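Local coordinates for protein probable thiol peroxidase (Aquifex aeolicus, PDB 2YZH) that probably reduces hydrogen peroxide and organic hydroperoxides to water and alcohols with electrons from thioredoxin, as a peroxiredoxin of the Tpx subfamily, at residues Gly44-Pro56 with Ile131-Gly143. Residues are numbered along the deposited sequence; the frame is centred on the assembly and turned at random.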
ATOM      1  N   GLY D  44      13.739 -13.750  -8.929  1.00 14.24           N
ATOM      2  CA  GLY D  44      13.329 -15.052  -9.424  1.00 15.25           C
ATOM      3  C   GLY D  44      14.482 -15.664 -10.197  1.00 15.63           C
ATOM      4  O   GLY D  44      15.574 -15.100 -10.236  1.00 13.34           O
ATOM      5  N   ALA D  45      14.252 -16.811 -10.820  1.00 17.55           N
ATOM      6  CA  ALA D  45      15.307 -17.473 -11.574  1.00 19.95           C
ATOM      7  C   ALA D  45      15.258 -17.141 -13.064  1.00 20.85           C
ATOM      8  O   ALA D  45      14.225 -17.302 -13.711  1.00 20.98           O
ATOM      9  CB  ALA D  45      15.216 -18.983 -11.374  1.00 20.18           C
ATOM     10  N   LYS D  46      16.381 -16.666 -13.595  1.00 21.49           N
ATOM     11  CA  LYS D  46      16.505 -16.334 -15.014  1.00 22.38           C
ATOM     12  C   LYS D  46      17.787 -16.988 -15.525  1.00 22.77           C
ATOM     13  O   LYS D  46      18.677 -17.295 -14.741  1.00 22.63           O
ATOM     14  CB  LYS D  46      16.606 -14.820 -15.210  1.00 22.99           C
ATOM     15  CG  LYS D  46      15.382 -14.027 -14.795  1.00 25.32           C
ATOM     16  CD  LYS D  46      15.566 -12.561 -15.173  1.00 27.96           C
ATOM     17  CE  LYS D  46      14.330 -11.739 -14.872  1.00 30.53           C
ATOM     18  NZ  LYS D  46      14.473 -10.357 -15.409  1.00 32.90           N
ATOM     19  N   ASP D  47      17.887 -17.199 -16.833  1.00 23.79           N
ATOM     20  CA  ASP D  47      19.087 -17.813 -17.402  1.00 25.35           C
ATOM     21  C   ASP D  47      20.177 -16.752 -17.543  1.00 24.24           C
ATOM     22  O   ASP D  47      20.839 -16.660 -18.578  1.00 25.10           O
ATOM     23  CB  ASP D  47      18.769 -18.425 -18.774  1.00 28.30           C
ATOM     24  CG  ASP D  47      19.946 -19.194 -19.369  1.00 30.10           C
ATOM     25  OD1 ASP D  47      19.882 -19.528 -20.572  1.00 31.28           O
ATOM     26  OD2 ASP D  47      20.926 -19.470 -18.641  1.00 28.07           O
ATOM     27  N   VAL D  48      20.357 -15.953 -16.493  1.00 22.66           N
ATOM     28  CA  VAL D  48      21.348 -14.883 -16.489  1.00 20.35           C
ATOM     29  C   VAL D  48      21.587 -14.391 -15.061  1.00 21.54           C
ATOM     30  O   VAL D  48      20.697 -14.483 -14.212  1.00 20.43           O
ATOM     31  CB  VAL D  48      20.866 -13.689 -17.355  1.00 21.73           C
ATOM     32  CG1 VAL D  48      19.648 -13.040 -16.714  1.00 20.57           C
ATOM     33  CG2 VAL D  48      21.987 -12.677 -17.535  1.00 22.60           C
ATOM     34  N   VAL D  49      22.783 -13.875 -14.791  1.00 19.85           N
ATOM     35  CA  VAL D  49      23.089 -13.364 -13.458  1.00 19.60           C
ATOM     36  C   VAL D  49      22.449 -11.989 -13.313  1.00 18.26           C
ATOM     37  O   VAL D  49      22.618 -11.124 -14.169  1.00 19.04           O
ATOM     38  CB  VAL D  49      24.616 -13.256 -13.222  1.00 20.47           C
ATOM     39  CG1 VAL D  49      24.893 -12.495 -11.934  1.00 19.45           C
ATOM     40  CG2 VAL D  49      25.220 -14.650 -13.127  1.00 20.82           C
ATOM     41  N   GLN D  50      21.710 -11.789 -12.230  1.00 17.83           N
ATOM     42  CA  GLN D  50      21.038 -10.519 -12.014  1.00 16.21           C
ATOM     43  C   GLN D  50      21.684  -9.693 -10.920  1.00 16.70           C
ATOM     44  O   GLN D  50      22.072 -10.216  -9.879  1.00 17.76           O
ATOM     45  CB  GLN D  50      19.574 -10.747 -11.629  1.00 16.62           C
ATOM     46  CG  GLN D  50      18.777 -11.613 -12.568  1.00 16.13           C
ATOM     47  CD  GLN D  50      17.350 -11.783 -12.081  1.00 17.96           C
ATOM     48  OE1 GLN D  50      16.608 -10.808 -11.973  1.00 17.06           O
ATOM     49  NE2 GLN D  50      16.965 -13.017 -11.776  1.00 15.06           N
ATOM     50  N   VAL D  51      21.789  -8.395 -11.165  1.00 16.69           N
ATOM     51  CA  VAL D  51      22.345  -7.470 -10.192  1.00 17.03           C
ATOM     52  C   VAL D  51      21.273  -6.416  -9.947  1.00 17.61           C
ATOM     53  O   VAL D  51      20.920  -5.659 -10.848  1.00 18.34           O
ATOM     54  CB  VAL D  51      23.623  -6.780 -10.714  1.00 16.82           C
ATOM     55  CG1 VAL D  51      24.159  -5.806  -9.662  1.00 16.69           C
ATOM     56  CG2 VAL D  51      24.675  -7.828 -11.052  1.00 17.85           C
ATOM     57  N   ILE D  52      20.746  -6.392  -8.728  1.00 17.29           N
ATOM     58  CA  ILE D  52      19.706  -5.447  -8.352  1.00 14.67           C
ATOM     59  C   ILE D  52      20.315  -4.445  -7.382  1.00 14.89           C
ATOM     60  O   ILE D  52      20.767  -4.809  -6.299  1.00 15.79           O
ATOM     61  CB  ILE D  52      18.530  -6.181  -7.686  1.00 16.95           C
ATOM     62  CG1 ILE D  52      17.969  -7.227  -8.653  1.00 17.59           C
ATOM     63  CG2 ILE D  52      17.450  -5.190  -7.280  1.00 16.70           C
ATOM     64  CD1 ILE D  52      16.910  -8.126  -8.045  1.00 19.99           C
ATOM     65  N   ILE D  53      20.321  -3.182  -7.787  1.00 14.22           N
ATOM     66  CA  ILE D  53      20.896  -2.110  -6.994  1.00 13.58           C
ATOM     67  C   ILE D  53      19.790  -1.174  -6.525  1.00 14.56           C
ATOM     68  O   ILE D  53      19.118  -0.552  -7.341  1.00 15.79           O
ATOM     69  CB  ILE D  53      21.909  -1.312  -7.853  1.00 16.82           C
ATOM     70  CG1 ILE D  53      22.987  -2.269  -8.378  1.00 16.10           C
ATOM     71  CG2 ILE D  53      22.506  -0.163  -7.045  1.00 17.92           C
ATOM     72  CD1 ILE D  53      23.854  -1.701  -9.491  1.00 15.25           C
ATOM     73  N   THR D  54      19.586  -1.076  -5.217  1.00 13.84           N
ATOM     74  CA  THR D  54      18.544  -0.188  -4.725  1.00 12.78           C
ATOM     75  C   THR D  54      19.129   1.123  -4.229  1.00 13.94           C
ATOM     76  O   THR D  54      20.213   1.154  -3.644  1.00 13.79           O
ATOM     77  CB  THR D  54      17.718  -0.842  -3.593  1.00 13.81           C
ATOM     78  OG1 THR D  54      18.579  -1.193  -2.499  1.00 16.17           O
ATOM     79  CG2 THR D  54      17.012  -2.100  -4.116  1.00 11.09           C
ATOM     80  N   VAL D  55      18.422   2.210  -4.505  1.00 13.18           N
ATOM     81  CA  VAL D  55      18.850   3.530  -4.075  1.00 13.75           C
ATOM     82  C   VAL D  55      17.642   4.353  -3.639  1.00 14.32           C
ATOM     83  O   VAL D  55      16.513   4.115  -4.074  1.00 13.87           O
ATOM     84  CB  VAL D  55      19.603   4.309  -5.204  1.00 12.98           C
ATOM     85  CG1 VAL D  55      20.795   3.498  -5.699  1.00 11.90           C
ATOM     86  CG2 VAL D  55      18.654   4.629  -6.360  1.00 13.96           C
ATOM     87  N   PRO D  56      17.866   5.325  -2.750  1.00 14.33           N
ATOM     88  CA  PRO D  56      16.799   6.195  -2.254  1.00 13.92           C
ATOM     89  C   PRO D  56      16.150   6.995  -3.386  1.00 15.22           C
ATOM     90  O   PRO D  56      14.931   7.022  -3.514  1.00 12.56           O
ATOM     91  CB  PRO D  56      17.530   7.090  -1.256  1.00 14.92           C
ATOM     92  CG  PRO D  56      18.567   6.180  -0.703  1.00 14.03           C
ATOM     93  CD  PRO D  56      19.088   5.476  -1.940  1.00 15.42           C
ATOM     94  N   ILE D 131      10.987   4.932   1.554  1.00 12.13           N
ATOM     95  CA  ILE D 131      11.995   4.988   0.493  1.00 14.22           C
ATOM     96  C   ILE D 131      12.900   3.758   0.610  1.00 12.64           C
ATOM     97  O   ILE D 131      12.941   3.119   1.657  1.00 12.05           O
ATOM     98  CB  ILE D 131      12.842   6.288   0.644  1.00 15.77           C
ATOM     99  CG1 ILE D 131      11.933   7.511   0.489  1.00 21.33           C
ATOM    100  CG2 ILE D 131      13.955   6.340  -0.384  1.00 20.14           C
ATOM    101  CD1 ILE D 131      11.196   7.556  -0.844  1.00 18.41           C
ATOM    102  N   LEU D 132      13.621   3.418  -0.454  1.00 11.67           N
ATOM    103  CA  LEU D 132      14.495   2.249  -0.405  1.00 10.81           C
ATOM    104  C   LEU D 132      15.894   2.595   0.097  1.00 11.51           C
ATOM    105  O   LEU D 132      16.434   3.657  -0.228  1.00 11.39           O
ATOM    106  CB  LEU D 132      14.608   1.600  -1.795  1.00 10.62           C
ATOM    107  CG  LEU D 132      13.310   1.132  -2.462  1.00 11.60           C
ATOM    108  CD1 LEU D 132      13.658   0.304  -3.695  1.00 10.85           C
ATOM    109  CD2 LEU D 132      12.487   0.292  -1.483  1.00  9.65           C
ATOM    110  N   ALA D 133      16.471   1.702   0.903  1.00 11.11           N
ATOM    111  CA  ALA D 133      17.825   1.909   1.414  1.00 13.87           C
ATOM    112  C   ALA D 133      18.813   1.536   0.309  1.00 14.90           C
ATOM    113  O   ALA D 133      18.444   0.899  -0.684  1.00 14.87           O
ATOM    114  CB  ALA D 133      18.067   1.048   2.649  1.00 14.41           C
ATOM    115  N   ARG D 134      20.072   1.929   0.485  1.00 14.71           N
ATOM    116  CA  ARG D 134      21.102   1.657  -0.510  1.00 14.50           C
ATOM    117  C   ARG D 134      21.665   0.256  -0.319  1.00 14.38           C
ATOM    118  O   ARG D 134      22.322  -0.037   0.687  1.00 13.43           O
ATOM    119  CB  ARG D 134      22.213   2.705  -0.394  1.00 14.80           C
ATOM    120  CG  ARG D 134      23.143   2.799  -1.599  1.00 16.71           C
ATOM    121  CD  ARG D 134      24.207   3.878  -1.369  1.00 13.97           C
ATOM    122  NE  ARG D 134      23.619   5.157  -0.968  1.00 14.96           N
ATOM    123  CZ  ARG D 134      22.891   5.935  -1.764  1.00 17.47           C
ATOM    124  NH1 ARG D 134      22.657   5.571  -3.020  1.00 17.50           N
ATOM    125  NH2 ARG D 134      22.385   7.070  -1.304  1.00 16.88           N
ATOM    126  N   ALA D 135      21.404  -0.616  -1.286  1.00 11.70           N
ATOM    127  CA  ALA D 135      21.878  -1.987  -1.199  1.00 13.33           C
ATOM    128  C   ALA D 135      22.153  -2.583  -2.570  1.00 14.38           C
ATOM    129  O   ALA D 135      21.778  -2.012  -3.598  1.00 16.40           O
ATOM    130  CB  ALA D 135      20.851  -2.842  -0.472  1.00 12.62           C
ATOM    131  N   VAL D 136      22.814  -3.732  -2.568  1.00 14.47           N
ATOM    132  CA  VAL D 136      23.133  -4.446  -3.792  1.00 15.06           C
ATOM    133  C   VAL D 136      22.898  -5.927  -3.583  1.00 15.12           C
ATOM    134  O   VAL D 136      23.305  -6.492  -2.571  1.00 16.88           O
ATOM    135  CB  VAL D 136      24.600  -4.247  -4.215  1.00 13.21           C
ATOM    136  CG1 VAL D 136      24.878  -5.049  -5.492  1.00 16.70           C
ATOM    137  CG2 VAL D 136      24.874  -2.779  -4.453  1.00 14.14           C
ATOM    138  N   PHE D 137      22.225  -6.546  -4.546  1.00 14.29           N
ATOM    139  CA  PHE D 137      21.934  -7.967  -4.497  1.00 15.40           C
ATOM    140  C   PHE D 137      22.406  -8.565  -5.803  1.00 16.41           C
ATOM    141  O   PHE D 137      22.300  -7.932  -6.846  1.00 15.52           O
ATOM    142  CB  PHE D 137      20.424  -8.212  -4.388  1.00 14.14           C
ATOM    143  CG  PHE D 137      19.806  -7.637  -3.155  1.00 14.27           C
ATOM    144  CD1 PHE D 137      19.851  -8.330  -1.954  1.00 14.27           C
ATOM    145  CD2 PHE D 137      19.216  -6.376  -3.186  1.00 14.17           C
ATOM    146  CE1 PHE D 137      19.323  -7.773  -0.788  1.00 14.08           C
ATOM    147  CE2 PHE D 137      18.689  -5.813  -2.030  1.00 15.19           C
ATOM    148  CZ  PHE D 137      18.744  -6.516  -0.829  1.00 13.56           C
ATOM    149  N   ILE D 138      22.944  -9.773  -5.740  1.00 15.50           N
ATOM    150  CA  ILE D 138      23.355 -10.465  -6.949  1.00 16.66           C
ATOM    151  C   ILE D 138      22.631 -11.796  -6.882  1.00 14.38           C
ATOM    152  O   ILE D 138      22.747 -12.527  -5.897  1.00 15.27           O
ATOM    153  CB  ILE D 138      24.873 -10.686  -7.017  1.00 15.67           C
ATOM    154  CG1 ILE D 138      25.590  -9.334  -7.026  1.00 15.90           C
ATOM    155  CG2 ILE D 138      25.222 -11.443  -8.291  1.00 18.69           C
ATOM    156  CD1 ILE D 138      27.107  -9.447  -7.034  1.00 19.35           C
ATOM    157  N   ILE D 139      21.856 -12.085  -7.920  1.00 15.09           N
ATOM    158  CA  ILE D 139      21.073 -13.310  -7.989  1.00 14.63           C
ATOM    159  C   ILE D 139      21.681 -14.256  -9.016  1.00 16.39           C
ATOM    160  O   ILE D 139      21.984 -13.840 -10.135  1.00 17.29           O
ATOM    161  CB  ILE D 139      19.616 -12.990  -8.407  1.00 15.57           C
ATOM    162  CG1 ILE D 139      19.079 -11.815  -7.576  1.00 16.14           C
ATOM    163  CG2 ILE D 139      18.743 -14.223  -8.260  1.00 13.89           C
ATOM    164  CD1 ILE D 139      19.222 -11.977  -6.070  1.00 17.86           C
ATOM    165  N   ASP D 140      21.860 -15.523  -8.645  1.00 17.67           N
ATOM    166  CA  ASP D 140      22.429 -16.491  -9.582  1.00 20.09           C
ATOM    167  C   ASP D 140      21.362 -17.029 -10.529  1.00 20.62           C
ATOM    168  O   ASP D 140      20.175 -16.724 -10.383  1.00 19.53           O
ATOM    169  CB  ASP D 140      23.115 -17.650  -8.840  1.00 18.62           C
ATOM    170  CG  ASP D 140      22.163 -18.445  -7.958  1.00 22.25           C
ATOM    171  OD1 ASP D 140      20.966 -18.567  -8.300  1.00 22.64           O
ATOM    172  OD2 ASP D 140      22.625 -18.975  -6.925  1.00 23.72           O
ATOM    173  N   LYS D 141      21.787 -17.822 -11.509  1.00 21.77           N
ATOM    174  CA  LYS D 141      20.860 -18.385 -12.480  1.00 24.61           C
ATOM    175  C   LYS D 141      19.796 -19.281 -11.859  1.00 24.20           C
ATOM    176  O   LYS D 141      18.772 -19.552 -12.485  1.00 25.91           O
ATOM    177  CB  LYS D 141      21.618 -19.184 -13.544  1.00 26.30           C
ATOM    178  CG  LYS D 141      22.466 -18.355 -14.485  1.00 31.45           C
ATOM    179  CD  LYS D 141      23.086 -19.252 -15.550  1.00 35.87           C
ATOM    180  CE  LYS D 141      23.846 -18.454 -16.589  1.00 38.97           C
ATOM    181  NZ  LYS D 141      24.471 -19.360 -17.597  1.00 42.22           N
ATOM    182  N   GLU D 142      20.040 -19.752 -10.640  1.00 23.56           N
ATOM    183  CA  GLU D 142      19.083 -20.623  -9.962  1.00 22.84           C
ATOM    184  C   GLU D 142      18.006 -19.823  -9.236  1.00 20.77           C
ATOM    185  O   GLU D 142      17.091 -20.395  -8.646  1.00 20.36           O
ATOM    186  CB  GLU D 142      19.799 -21.531  -8.954  1.00 26.41           C
ATOM    187  CG  GLU D 142      20.733 -22.566  -9.570  1.00 31.33           C
ATOM    188  CD  GLU D 142      21.913 -21.942 -10.291  1.00 34.59           C
ATOM    189  OE1 GLU D 142      22.603 -21.094  -9.685  1.00 35.62           O
ATOM    190  OE2 GLU D 142      22.156 -22.307 -11.461  1.00 37.92           O
ATOM    191  N   GLY D 143      18.119 -18.501  -9.276  1.00 18.68           N
ATOM    192  CA  GLY D 143      17.140 -17.660  -8.610  1.00 17.69           C
ATOM    193  C   GLY D 143      17.407 -17.506  -7.123  1.00 18.46           C
ATOM    194  O   GLY D 143      16.509 -17.141  -6.360  1.00 16.14           O
TER
HETATM  195  O   HOH W   1      18.801 -15.139 -12.288  1.00 17.21           O
HETATM  196  O   HOH W   2      13.948   4.552  -3.361  1.00 12.65           O
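Strands 49-54 and 135-139 run antiparallel in the central sheet of the thioredoxin fold, their axes 4.6 Å apart at closest approach. Q50 with I139, I52 with F137 and T54 with A135 are hydrogen-bonded pairs; Q50 O takes I139 N at 2.7 Å, whereas A135 N reaches T54 O at 3.2 Å, well tilted from the carbonyl plane. T54 also grips the residues leading into strand 135-139: its OG1, standing between backbone N and carbonyl carbon (chi1 59°), donates to A133 O at 2.8 Å, and CG2 lies 4.1 Å from L132 CD1, the two side chains crossing at about a right angle. A valine here would probably leave A133 O without this donor and the segment around A133 less firmly tied to the strand. Next along, P56 sets CD over one face of the R134 guanidinium, 3.7 Å from NH2, and a water joins V55 O and P56 O to L132 N. At the opposite end G143 closes a type I turn from D140, its CA 3.5 Å from A45 CA, where any side chain would collide with A45. Another water accepts from K46 N and Q50 NE2 and lies within reach of V48 O and D140 O, Q50 OE1 takes G43 N, and D47 and K141 lie side by side in a long salt bridge. V51, I53, V136 and I138 share one face of the sheet, where V51, V136 and I138 meet helix 160-170 and I53 touches E66 of helix 61-73. R134 packs against C63, the predicted peroxidatic cysteine, its NH1 in a salt bridge with E66 OE1 and NH2 hydrogen-bonded to I154 O; strands 80-86 and 145-150 flank the pair.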